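Local coordinates for protein putative NAD dependent dehydrogenase (Micromonospora echinospora, PDB 6NOR) that probably acts as an NAD-dependent oxidoreductase in the biosynthesis of the aminoglycoside antibiotic gentamicin, at residues T97-A102 and R126-A131; A103-I106 and N111-V114; E204-M209 and G247-S252. All coordinates share one frame; numbering follows the deposited sequence.

Contact 1 of 3, residues T97-A102 and R126-A131; sequences THEPIA and RQLAAA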
loop_
_atom_site.group_PDB
_atom_site.type_symbol
_atom_site.label_atom_id
_atom_site.label_comp_id
_atom_site.label_asym_id
_atom_site.label_seq_id
_atom_site.Cartn_x
_atom_site.Cartn_y
_atom_site.Cartn_z
ATOM N N THR A 97 23.214 -27.656 20.073
ATOM C CA THR A 97 24.614 -27.539 20.447
ATOM C C THR A 97 24.887 -26.260 21.250
ATOM O O THR A 97 25.944 -26.118 21.838
ATOM C CB THR A 97 25.536 -27.576 19.205
ATOM O OG1 THR A 97 25.322 -26.405 18.414
ATOM C CG2 THR A 97 25.262 -28.816 18.352
ATOM N N HIS A 98 23.934 -25.334 21.297
ATOM C CA HIS A 98 24.149 -24.063 21.999
ATOM C C HIS A 98 24.536 -24.207 23.464
ATOM O O HIS A 98 25.479 -23.572 23.927
ATOM C CB HIS A 98 22.891 -23.183 21.927
ATOM C CG HIS A 98 22.627 -22.633 20.571
ATOM N ND1 HIS A 98 21.516 -21.875 20.278
ATOM C CD2 HIS A 98 23.324 -22.740 19.419
ATOM C CE1 HIS A 98 21.542 -21.540 19.005
ATOM N NE2 HIS A 98 22.632 -22.051 18.462
ATOM N N GLU A 99 23.804 -25.016 24.209
ATOM C CA GLU A 99 24.085 -25.128 25.641
ATOM C C GLU A 99 25.489 -25.698 25.964
ATOM O O GLU A 99 26.195 -25.106 26.757
ATOM C CB GLU A 99 23.000 -25.956 26.336
ATOM C CG GLU A 99 22.942 -25.759 27.852
ATOM C CD GLU A 99 23.951 -26.614 28.597
ATOM O OE1 GLU A 99 24.250 -27.726 28.114
ATOM O OE2 GLU A 99 24.454 -26.172 29.656
ATOM N N PRO A 100 25.888 -26.845 25.372
ATOM C CA PRO A 100 27.244 -27.321 25.688
ATOM C C PRO A 100 28.333 -26.318 25.291
ATOM O O PRO A 100 29.266 -26.064 26.054
ATOM C CB PRO A 100 27.394 -28.591 24.848
ATOM C CG PRO A 100 26.025 -28.949 24.399
ATOM C CD PRO A 100 25.176 -27.746 24.442
ATOM N N ILE A 101 28.205 -25.756 24.097
ATOM C CA ILE A 101 29.221 -24.856 23.587
ATOM C C ILE A 101 29.294 -23.581 24.422
ATOM O O ILE A 101 30.377 -23.149 24.802
ATOM C CB ILE A 101 28.966 -24.527 22.103
ATOM C CG1 ILE A 101 29.291 -25.749 21.242
ATOM C CG2 ILE A 101 29.819 -23.368 21.647
ATOM C CD1 ILE A 101 29.008 -25.544 19.750
ATOM N N ALA A 102 28.147 -22.991 24.734
ATOM C CA ALA A 102 28.144 -21.774 25.545
ATOM C C ALA A 102 28.590 -22.035 26.962
ATOM O O ALA A 102 29.162 -21.157 27.587
ATOM C CB ALA A 102 26.765 -21.131 25.558
ATOM N N ARG A 126 18.197 -20.513 32.722
ATOM C CA ARG A 126 18.479 -19.941 34.030
ATOM C C ARG A 126 19.892 -20.288 34.502
ATOM O O ARG A 126 20.564 -19.467 35.106
ATOM C CB ARG A 126 17.455 -20.412 35.067
ATOM C CG ARG A 126 16.057 -19.945 34.796
ATOM C CD ARG A 126 15.126 -20.398 35.896
ATOM N NE ARG A 126 13.782 -19.849 35.788
ATOM C CZ ARG A 126 13.348 -18.781 36.446
ATOM N NH1 ARG A 126 14.162 -18.110 37.243
ATOM N NH2 ARG A 126 12.099 -18.372 36.287
ATOM N N GLN A 127 20.342 -21.501 34.200
ATOM C CA GLN A 127 21.640 -21.978 34.673
ATOM C C GLN A 127 22.797 -21.411 33.883
ATOM O O GLN A 127 23.852 -21.113 34.439
ATOM C CB GLN A 127 21.659 -23.506 34.652
ATOM C CG GLN A 127 20.688 -24.038 35.690
ATOM C CD GLN A 127 20.366 -25.490 35.522
ATOM O OE1 GLN A 127 21.204 -26.275 35.118
ATOM N NE2 GLN A 127 19.150 -25.860 35.848
ATOM N N LEU A 128 22.602 -21.248 32.589
ATOM C CA LEU A 128 23.593 -20.570 31.769
ATOM C C LEU A 128 23.739 -19.115 32.214
ATOM O O LEU A 128 24.836 -18.588 32.350
ATOM C CB LEU A 128 23.181 -20.624 30.322
ATOM C CG LEU A 128 24.238 -20.734 29.246
ATOM C CD1 LEU A 128 25.239 -21.790 29.603
ATOM C CD2 LEU A 128 23.532 -21.096 27.949
ATOM N N ALA A 129 22.610 -18.471 32.460
ATOM C CA ALA A 129 22.639 -17.105 32.917
ATOM C C ALA A 129 23.325 -16.974 34.278
ATOM O O ALA A 129 24.128 -16.074 34.479
ATOM C CB ALA A 129 21.246 -16.549 32.965
ATOM N N ALA A 130 23.008 -17.870 35.208
ATOM C CA ALA A 130 23.655 -17.843 36.519
ATOM C C ALA A 130 25.153 -18.094 36.364
ATOM O O ALA A 130 25.930 -17.481 37.049
ATOM C CB ALA A 130 23.039 -18.871 37.470
ATOM N N ALA A 131 25.551 -18.979 35.455
ATOM C CA ALA A 131 26.970 -19.276 35.271
ATOM C C ALA A 131 27.754 -18.098 34.700
ATOM O O ALA A 131 28.894 -17.862 35.086
ATOM C CB ALA A 131 27.150 -20.495 34.378
#
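L128 reaches from helix 122-134 to two side chains of helix 98-107, A102 and E99, and the three account for essentially all of the roughly 131 Å² buried here. The A102 methyl points at the side of the CD2 methyl of L128, CD2 to CB at 4.0 Å, with an angle CG–CD2···CB of about 98° at L128. It is a plain apolar contact between two buried groups whose CA–CB bonds both point across the interface. The second methyl of L128, CD1, is about 4.4 Å from the same A102 CB. CD1 is also the branch nearest E99, lying 4.5 Å from its OE2, a marginal approach of a carboxylate oxygen to a methyl and not a polar interaction. E99 gets there by folding back at its second torsion (chi2 -83°), since its CB leaves the helix flank without heading for L128. The nearest CA atoms of the two segments, of E99 and L128, are 7.7 Å apart. V119, in the loop before helix 122-134, touches both E99 and L128. Side-by-side helices covering successive parallel strands are typical of a Rossmann-type nucleotide-binding domain.

Contact 2 of 3, residues A103-I106 and N111-V114; sequences AQVI and NVLV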
loop_
_atom_site.group_PDB
_atom_site.type_symbol
_atom_site.label_atom_id
_atom_site.label_comp_id
_atom_site.label_asym_id
_atom_site.label_seq_id
_atom_site.Cartn_x
_atom_site.Cartn_y
_atom_site.Cartn_z
ATOM N N ALA A 103 28.311 -23.230 27.481
ATOM C CA ALA A 103 28.727 -23.567 28.844
ATOM C C ALA A 103 30.251 -23.661 28.924
ATOM O O ALA A 103 30.859 -23.252 29.898
ATOM C CB ALA A 103 28.097 -24.864 29.297
ATOM N N GLN A 104 30.857 -24.195 27.877
ATOM C CA GLN A 104 32.309 -24.326 27.821
ATOM C C GLN A 104 32.999 -22.964 27.597
ATOM O O GLN A 104 34.048 -22.693 28.164
ATOM C CB GLN A 104 32.693 -25.303 26.724
ATOM C CG GLN A 104 34.169 -25.573 26.615
ATOM C CD GLN A 104 34.500 -26.479 25.448
ATOM O OE1 GLN A 104 33.617 -27.140 24.883
ATOM N NE2 GLN A 104 35.778 -26.513 25.075
ATOM N N VAL A 105 32.398 -22.112 26.778
ATOM C CA VAL A 105 32.931 -20.775 26.542
ATOM C C VAL A 105 32.894 -19.949 27.816
ATOM O O VAL A 105 33.827 -19.237 28.136
ATOM C CB VAL A 105 32.135 -20.040 25.438
ATOM C CG1 VAL A 105 32.510 -18.573 25.387
ATOM C CG2 VAL A 105 32.379 -20.699 24.090
ATOM N N ILE A 106 31.793 -20.057 28.541
ATOM C CA ILE A 106 31.624 -19.359 29.790
ATOM C C ILE A 106 32.590 -19.880 30.850
ATOM O O ILE A 106 33.163 -19.114 31.598
ATOM C CB ILE A 106 30.178 -19.486 30.275
ATOM C CG1 ILE A 106 29.282 -18.581 29.419
ATOM C CG2 ILE A 106 30.056 -19.127 31.743
ATOM C CD1 ILE A 106 27.809 -18.809 29.630
ATOM N N ASN A 111 33.285 -13.972 27.182
ATOM C CA ASN A 111 31.975 -13.420 26.867
ATOM C C ASN A 111 31.389 -14.162 25.685
ATOM O O ASN A 111 32.130 -14.660 24.843
ATOM C CB ASN A 111 32.079 -11.940 26.558
ATOM C CG ASN A 111 32.741 -11.172 27.661
ATOM O OD1 ASN A 111 32.085 -10.704 28.592
ATOM N ND2 ASN A 111 34.056 -11.038 27.570
ATOM N N VAL A 112 30.067 -14.252 25.620
ATOM C CA VAL A 112 29.457 -15.058 24.587
ATOM C C VAL A 112 28.114 -14.485 24.102
ATOM O O VAL A 112 27.287 -14.035 24.879
ATOM C CB VAL A 112 29.287 -16.532 25.078
ATOM C CG1 VAL A 112 28.238 -16.638 26.142
ATOM C CG2 VAL A 112 28.984 -17.469 23.912
ATOM N N LEU A 113 27.956 -14.467 22.785
ATOM C CA LEU A 113 26.699 -14.167 22.127
ATOM C C LEU A 113 26.196 -15.458 21.520
ATOM O O LEU A 113 26.852 -16.011 20.656
ATOM C CB LEU A 113 26.880 -13.096 21.047
ATOM C CG LEU A 113 25.771 -12.877 20.011
ATOM C CD1 LEU A 113 24.448 -12.608 20.683
ATOM C CD2 LEU A 113 26.101 -11.729 19.067
ATOM N N VAL A 114 25.050 -15.938 21.994
ATOM C CA VAL A 114 24.412 -17.149 21.479
ATOM C C VAL A 114 23.236 -16.818 20.592
ATOM O O VAL A 114 22.369 -16.062 20.977
ATOM C CB VAL A 114 23.884 -18.053 22.602
ATOM C CG1 VAL A 114 23.404 -19.374 22.026
ATOM C CG2 VAL A 114 24.949 -18.263 23.663
#
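V112 turns its side chain from strand 111-114 to the sheet-facing side of helix 98-107, and every carbon beyond CA has a partner there. Starting at the branch point, CB sits 3.8 Å from the CG1 methyl of V105, the shortest approach between the two segments. That same V105 methyl lies 4.0 Å from CG2 of V112, so it rests against the flank of the isopropyl group. The other branch, CG1, stands between the backbone N and the carbonyl carbon (chi1 70°), and this rotation turns it to I106: it is 4.0 Å from I106 CG1 and 4.1 Å from I106 CD1, with the two side chains meeting at about a right angle. This is the inward packing of a beta-alpha-beta crossover, in which strand 86-91 leads through helix 98-107 into the parallel strand 111-114 of the Rossmann-type sheet. V105 also leans on V89 of the earlier strand, spanning both strands of the unit. Its CG1, anti to the backbone N at a chi1 of 169°, comes within 4.0 Å of the N111 carbonyl O, an ordinary packing distance. N111 itself turns its CB from the helix, and its amide is bound at both ends, ND2 to the R87 carbonyl and OD1 to the V138 backbone N.

Contact 3 of 3, residues E204-M209 and G247-S252; sequences ELCRWM and GQCDVS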
loop_
_atom_site.group_PDB
_atom_site.type_symbol
_atom_site.label_atom_id
_atom_site.label_comp_id
_atom_site.label_asym_id
_atom_site.label_seq_id
_atom_site.Cartn_x
_atom_site.Cartn_y
_atom_site.Cartn_z
ATOM N N GLU A 204 9.364 -12.630 21.465
ATOM C CA GLU A 204 10.174 -11.545 21.991
ATOM C C GLU A 204 9.595 -10.180 21.562
ATOM O O GLU A 204 9.471 -9.271 22.386
ATOM C CB GLU A 204 11.639 -11.689 21.543
ATOM C CG GLU A 204 12.610 -10.750 22.265
ATOM C CD GLU A 204 14.099 -11.092 22.043
ATOM O OE1 GLU A 204 14.413 -11.875 21.123
ATOM O OE2 GLU A 204 14.957 -10.567 22.795
ATOM N N LEU A 205 9.219 -10.056 20.288
ATOM C CA LEU A 205 8.626 -8.821 19.765
ATOM C C LEU A 205 7.328 -8.468 20.462
ATOM O O LEU A 205 7.143 -7.324 20.833
ATOM C CB LEU A 205 8.378 -8.927 18.270
ATOM C CG LEU A 205 9.666 -8.858 17.460
ATOM C CD1 LEU A 205 9.455 -9.345 16.023
ATOM C CD2 LEU A 205 10.226 -7.434 17.497
ATOM N N CYS A 206 6.443 -9.448 20.652
ATOM C CA CYS A 206 5.189 -9.222 21.382
ATOM C C CYS A 206 5.398 -8.635 22.776
ATOM O O CYS A 206 4.822 -7.602 23.100
ATOM C CB CYS A 206 4.391 -10.515 21.542
ATOM S SG CYS A 206 3.283 -10.944 20.224
ATOM N N ARG A 207 6.177 -9.327 23.608
ATOM C CA ARG A 207 6.526 -8.858 24.958
ATOM C C ARG A 207 6.992 -7.432 24.947
ATOM O O ARG A 207 6.511 -6.591 25.681
ATOM C CB ARG A 207 7.668 -9.671 25.557
ATOM C CG ARG A 207 7.349 -10.997 26.076
ATOM C CD ARG A 207 8.606 -11.581 26.730
ATOM N NE ARG A 207 8.801 -11.145 28.114
ATOM C CZ ARG A 207 9.908 -10.562 28.557
ATOM N NH1 ARG A 207 10.907 -10.310 27.726
ATOM N NH2 ARG A 207 10.013 -10.217 29.826
ATOM N N TRP A 208 7.982 -7.206 24.105
ATOM C CA TRP A 208 8.704 -5.956 24.029
ATOM C C TRP A 208 7.806 -4.820 23.615
ATOM O O TRP A 208 7.826 -3.763 24.229
ATOM C CB TRP A 208 9.853 -6.110 23.052
ATOM C CG TRP A 208 10.622 -4.875 22.743
ATOM C CD1 TRP A 208 11.302 -4.073 23.628
ATOM C CD2 TRP A 208 10.857 -4.329 21.442
ATOM N NE1 TRP A 208 11.926 -3.058 22.949
ATOM C CE2 TRP A 208 11.673 -3.197 21.607
ATOM C CE3 TRP A 208 10.449 -4.687 20.153
ATOM C CZ2 TRP A 208 12.088 -2.418 20.532
ATOM C CZ3 TRP A 208 10.865 -3.911 19.082
ATOM C CH2 TRP A 208 11.669 -2.790 19.280
ATOM N N MET A 209 6.996 -5.045 22.591
ATOM C CA MET A 209 6.095 -3.990 22.132
ATOM C C MET A 209 5.166 -3.560 23.259
ATOM O O MET A 209 4.767 -2.415 23.312
ATOM C CB MET A 209 5.294 -4.443 20.913
ATOM C CG MET A 209 6.126 -4.489 19.637
ATOM S SD MET A 209 6.761 -2.874 19.103
ATOM C CE MET A 209 7.743 -3.396 17.724
ATOM N N GLY A 247 -2.014 -11.289 23.166
ATOM C CA GLY A 247 -1.008 -11.363 22.140
ATOM C C GLY A 247 -1.278 -12.523 21.208
ATOM O O GLY A 247 -1.818 -13.552 21.605
ATOM N N GLN A 248 -0.924 -12.336 19.945
ATOM C CA GLN A 248 -0.962 -13.415 18.977
ATOM C C GLN A 248 0.397 -13.534 18.288
ATOM O O GLN A 248 0.981 -12.539 17.880
ATOM C CB GLN A 248 -2.037 -13.181 17.925
ATOM C CG GLN A 248 -3.387 -12.803 18.442
ATOM C CD GLN A 248 -4.294 -12.291 17.336
ATOM O OE1 GLN A 248 -4.284 -12.810 16.222
ATOM N NE2 GLN A 248 -5.063 -11.258 17.635
ATOM N N CYS A 249 0.890 -14.755 18.158
ATOM C CA CYS A 249 2.058 -15.014 17.330
ATOM C C CYS A 249 1.670 -16.018 16.271
ATOM O O CYS A 249 1.279 -17.138 16.577
ATOM C CB CYS A 249 3.217 -15.531 18.166
ATOM S SG CYS A 249 3.626 -14.385 19.474
ATOM N N ASP A 250 1.741 -15.583 15.024
ATOM C CA ASP A 250 1.386 -16.395 13.873
ATOM C C ASP A 250 2.686 -16.684 13.128
ATOM O O ASP A 250 3.302 -15.774 12.608
ATOM C CB ASP A 250 0.373 -15.632 13.007
ATOM C CG ASP A 250 -0.129 -16.418 11.803
ATOM O OD1 ASP A 250 0.574 -17.321 11.299
ATOM O OD2 ASP A 250 -1.236 -16.085 11.325
ATOM N N VAL A 251 3.132 -17.934 13.114
ATOM C CA VAL A 251 4.368 -18.263 12.413
ATOM C C VAL A 251 4.183 -19.432 11.463
ATOM O O VAL A 251 3.362 -20.296 11.682
ATOM C CB VAL A 251 5.512 -18.584 13.392
ATOM C CG1 VAL A 251 5.771 -17.393 14.339
ATOM C CG2 VAL A 251 5.239 -19.883 14.158
ATOM N N SER A 252 4.952 -19.450 10.390
ATOM C CA SER A 252 4.791 -20.470 9.379
ATOM C C SER A 252 6.045 -20.637 8.560
ATOM O O SER A 252 6.706 -19.660 8.235
ATOM C CB SER A 252 3.624 -20.128 8.451
ATOM O OG SER A 252 3.513 -21.086 7.422
#
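This is a buried helix-on-sheet contact between two cysteines, set in the C-terminal GFO/IDH/MocA domain, where helix 199-209 packs against strand 246-252 in the middle of a mixed sheet. The sulfurs of C206 and C249 are 3.5 Å apart, far too long for a disulfide, so the pair is read as two cysteines in van der Waals contact. Both CA–CB bonds aim across the interface, but the sulfurs do not meet along a common line: the angle CB–SG···SG is about 109° at C206 and about 139° at C249, so the C206 thiol presents its side and C249 comes at it more nearly end on. The C206 sulfur also lies 3.7 Å from the carbonyl O of Q248, resting on the strand backbone beside its fellow sulfur. The nearest CA atoms are those of C206 and G247, 6.6 Å apart, where G247 has no side chain to stand between helix and strand. The Q248 side chain leaves by the other face of the strand, where its NE2 hydrogen-bonds OD2 of D250 of the second subunit; in return D250 OD2 of this chain accepts from Q248 NE2 of the second subunit, and it also forms salt bridges with R171 and R175 of its own chain. On the helix-covered face, C206 also touches V170 and V172 of the parallel neighbour, strand 167-175, while C249 fits against A202 and V203 one turn earlier in the helix. L205 and W208 continue the packing to F151 of helix 149-157.

Contacts 1 and 2 form one continuous patch of the NAD-binding domain. Their centres are 7 Å apart, both use helix 98-107, and contact 2 is nested within the chain loop that contact 1 closes. They touch directly: L128 CD1 meets I106 CD1 at 3.9 Å, and A102 CB meets V114 CG2, also at 3.9 Å. The coenzyme lies near the start of the shared helix, where H98 and I101 touch NAD; the side chains of A102 and V105 are about 11 and 10 Å from it. Contact 3 belongs to the other domain, centred 25 Å from contact 1 and 27 Å from contact 2, and lies away from the annotated sites.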